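Pentalenene synthase (PDB 6Q4S) probably cyclises (2E,6E)-farnesyl diphosphate to the bicyclic sesquiterpenol 7-epi-alpha-eudesmol, with magnesium as cofactor. Local coordinates at residues G166-L170 / D171-E175. Residues are numbered along the deposited sequence; the frame is centred on the assembly and turned at random.
Sequences GTLGL and DEYAE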
ATOM      1  N   GLY A 166      -5.846   1.355 -28.780  1.00 47.67           N
ATOM      2  CA  GLY A 166      -6.212   2.374 -29.698  1.00 48.62           C
ATOM      3  C   GLY A 166      -7.429   3.128 -29.272  1.00 49.61           C
ATOM      4  O   GLY A 166      -7.802   4.028 -29.984  1.00 50.01           O
ATOM      5  N   THR A 167      -8.056   2.845 -28.123  1.00 44.52           N
ATOM      6  CA  THR A 167      -9.212   3.665 -27.779  1.00 45.43           C
ATOM      7  C   THR A 167      -8.944   4.868 -26.894  1.00 53.66           C
ATOM      8  O   THR A 167      -9.827   5.769 -26.751  1.00 52.83           O
ATOM      9  CB  THR A 167     -10.309   2.832 -27.175  1.00 46.93           C
ATOM     10  OG1 THR A 167      -9.782   2.102 -26.069  1.00 45.70           O
ATOM     11  CG2 THR A 167     -10.872   1.862 -28.247  1.00 44.56           C
ATOM     12  N   LEU A 168      -7.749   4.958 -26.311  1.00 40.24           N
ATOM     13  CA  LEU A 168      -7.510   6.079 -25.423  1.00 35.34           C
ATOM     14  C   LEU A 168      -7.222   7.303 -26.238  1.00 38.39           C
ATOM     15  O   LEU A 168      -6.371   7.250 -27.122  1.00 42.85           O
ATOM     16  CB  LEU A 168      -6.323   5.746 -24.480  1.00 39.84           C
ATOM     17  CG  LEU A 168      -6.589   5.038 -23.157  1.00 40.90           C
ATOM     18  CD1 LEU A 168      -7.654   3.985 -23.195  1.00 43.58           C
ATOM     19  CD2 LEU A 168      -5.350   4.452 -22.535  1.00 43.29           C
ATOM     20  N   GLY A 169      -7.853   8.415 -25.885  1.00 35.30           N
ATOM     21  CA  GLY A 169      -7.528   9.744 -26.377  1.00 37.65           C
ATOM     22  C   GLY A 169      -6.311  10.294 -25.647  1.00 42.86           C
ATOM     23  O   GLY A 169      -5.783   9.665 -24.744  1.00 38.74           O
ATOM     24  N   LEU A 170      -5.897  11.486 -26.024  1.00 40.10           N
ATOM     25  CA  LEU A 170      -4.662  12.030 -25.560  1.00 43.70           C
ATOM     26  C   LEU A 170      -4.612  12.227 -24.025  1.00 47.14           C
ATOM     27  O   LEU A 170      -3.630  11.814 -23.387  1.00 43.69           O
ATOM     28  CB  LEU A 170      -4.310  13.337 -26.271  1.00 38.90           C
ATOM     29  CG  LEU A 170      -3.032  13.953 -25.733  1.00 41.28           C
ATOM     30  CD1 LEU A 170      -1.852  13.069 -26.089  1.00 36.68           C
ATOM     31  CD2 LEU A 170      -2.811  15.412 -26.162  1.00 47.32           C
ATOM     32  N   ASP A 171      -5.597  12.909 -23.453  1.00 44.49           N
ATOM     33  CA  ASP A 171      -5.548  13.234 -21.994  1.00 45.43           C
ATOM     34  C   ASP A 171      -5.613  11.978 -21.101  1.00 39.25           C
ATOM     35  O   ASP A 171      -4.841  11.887 -20.093  1.00 38.46           O
ATOM     36  CB  ASP A 171      -6.655  14.209 -21.582  1.00 51.84           C
ATOM     37  CG  ASP A 171      -6.409  15.638 -22.078  1.00 59.17           C
ATOM     38  OD1 ASP A 171      -5.613  15.851 -23.011  1.00 73.22           O
ATOM     39  OD2 ASP A 171      -6.997  16.553 -21.494  1.00 69.78           O
ATOM     40  N   GLU A 172      -6.473  11.041 -21.466  1.00 36.49           N
ATOM     41  CA  GLU A 172      -6.588   9.763 -20.769  1.00 41.83           C
ATOM     42  C   GLU A 172      -5.309   8.933 -20.932  1.00 39.61           C
ATOM     43  O   GLU A 172      -5.033   8.081 -20.084  1.00 32.07           O
ATOM     44  CB  GLU A 172      -7.716   8.845 -21.297  1.00 44.93           C
ATOM     45  CG  GLU A 172      -9.183   9.310 -21.131  1.00 57.82           C
ATOM     46  CD  GLU A 172     -10.086   8.818 -22.303  1.00 65.34           C
ATOM     47  OE1 GLU A 172      -9.817   9.133 -23.554  1.00 55.95           O
ATOM     48  OE2 GLU A 172     -11.053   8.078 -21.979  1.00 57.37           O
ATOM     49  N   TYR A 173      -4.692   9.010 -22.113  1.00 31.34           N
ATOM     50  CA  TYR A 173      -3.520   8.211 -22.401  1.00 34.71           C
ATOM     51  C   TYR A 173      -2.393   8.745 -21.528  1.00 35.46           C
ATOM     52  O   TYR A 173      -1.727   7.926 -20.902  1.00 36.49           O
ATOM     53  CB  TYR A 173      -3.104   8.191 -23.896  1.00 35.59           C
ATOM     54  CG  TYR A 173      -1.846   7.390 -24.066  1.00 30.39           C
ATOM     55  CD1 TYR A 173      -1.890   5.999 -24.097  1.00 31.86           C
ATOM     56  CD2 TYR A 173      -0.633   8.013 -24.096  1.00 33.19           C
ATOM     57  CE1 TYR A 173      -0.749   5.234 -24.179  1.00 35.49           C
ATOM     58  CE2 TYR A 173       0.547   7.265 -24.161  1.00 34.58           C
ATOM     59  CZ  TYR A 173       0.498   5.889 -24.197  1.00 32.72           C
ATOM     60  OH  TYR A 173       1.670   5.188 -24.270  1.00 38.02           O
ATOM     61  N   ALA A 174      -2.232  10.068 -21.449  1.00 34.72           N
ATOM     62  CA  ALA A 174      -1.182  10.693 -20.679  1.00 39.39           C
ATOM     63  C   ALA A 174      -1.340  10.340 -19.206  1.00 46.01           C
ATOM     64  O   ALA A 174      -0.371   9.953 -18.548  1.00 42.60           O
ATOM     65  CB  ALA A 174      -1.221  12.188 -20.825  1.00 43.28           C
ATOM     66  N   GLU A 175      -2.572  10.447 -18.693  1.00 42.61           N
ATOM     67  CA  GLU A 175      -2.868  10.047 -17.289  1.00 47.61           C
ATOM     68  C   GLU A 175      -2.530   8.600 -17.035  1.00 41.29           C
ATOM     69  O   GLU A 175      -1.889   8.295 -16.045  1.00 35.77           O
ATOM     70  CB  GLU A 175      -4.348  10.238 -16.927  1.00 52.96           C
ATOM     71  CG  GLU A 175      -4.648  10.093 -15.436  1.00 66.94           C
ATOM     72  CD  GLU A 175      -6.086  10.485 -15.052  1.00 78.56           C
ATOM     73  OE1 GLU A 175      -6.761   9.623 -14.427  1.00 83.07           O
ATOM     74  OE2 GLU A 175      -6.525  11.631 -15.377  1.00 76.07           O
TER
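Tyr173 N donates to Gly169 O at 2.9 Å, which closes the first turn of helix 170-180. Ala174 N follows on Leu170 O at 3.0 Å. With Gly169 at the N-cap, Glu172 is the third residue of the helix, and its side chain folds back over the turn: a bend at the second torsion brings the carboxylate round, and OE1 accepts Gly169 N at 3.1 Å. The N-H...O angle of 151° is reasonably straight, although the donor comes from above the carboxylate plane, 38° out of it. This bond is one half of a capping box; the reciprocal half would need a polar side chain at the N-cap, and glycine has none. A carboxylate here would probably also interact favourably with the positive end of the helix dipole. Just before the cap, Leu168 reaches across to Tyr173, and Leu168 CB lies 4.1 Å from Tyr173 CB; an apolar contact between the residue before the N-cap and the fourth residue of the helix is a hydrophobic staple. Leu168 CD2 lies 4.1 Å from Tyr173 CD1, an oblique approach to the ring, and the two side chains cross at roughly a right angle. Tyr173 has CG anti to its own backbone nitrogen (chi1 177°), which leads the ring away from the cap; its OH is hydrogen-bonded to Asp224, while the ring meets His238 edge-to-face, and the side chain lies close to that of Arg177, a likely substrate-binding residue. Leu170 packs instead on Leu240, Val243 and Leu244 of helix 240-248, and its backbone N donates to Glu247 OE1.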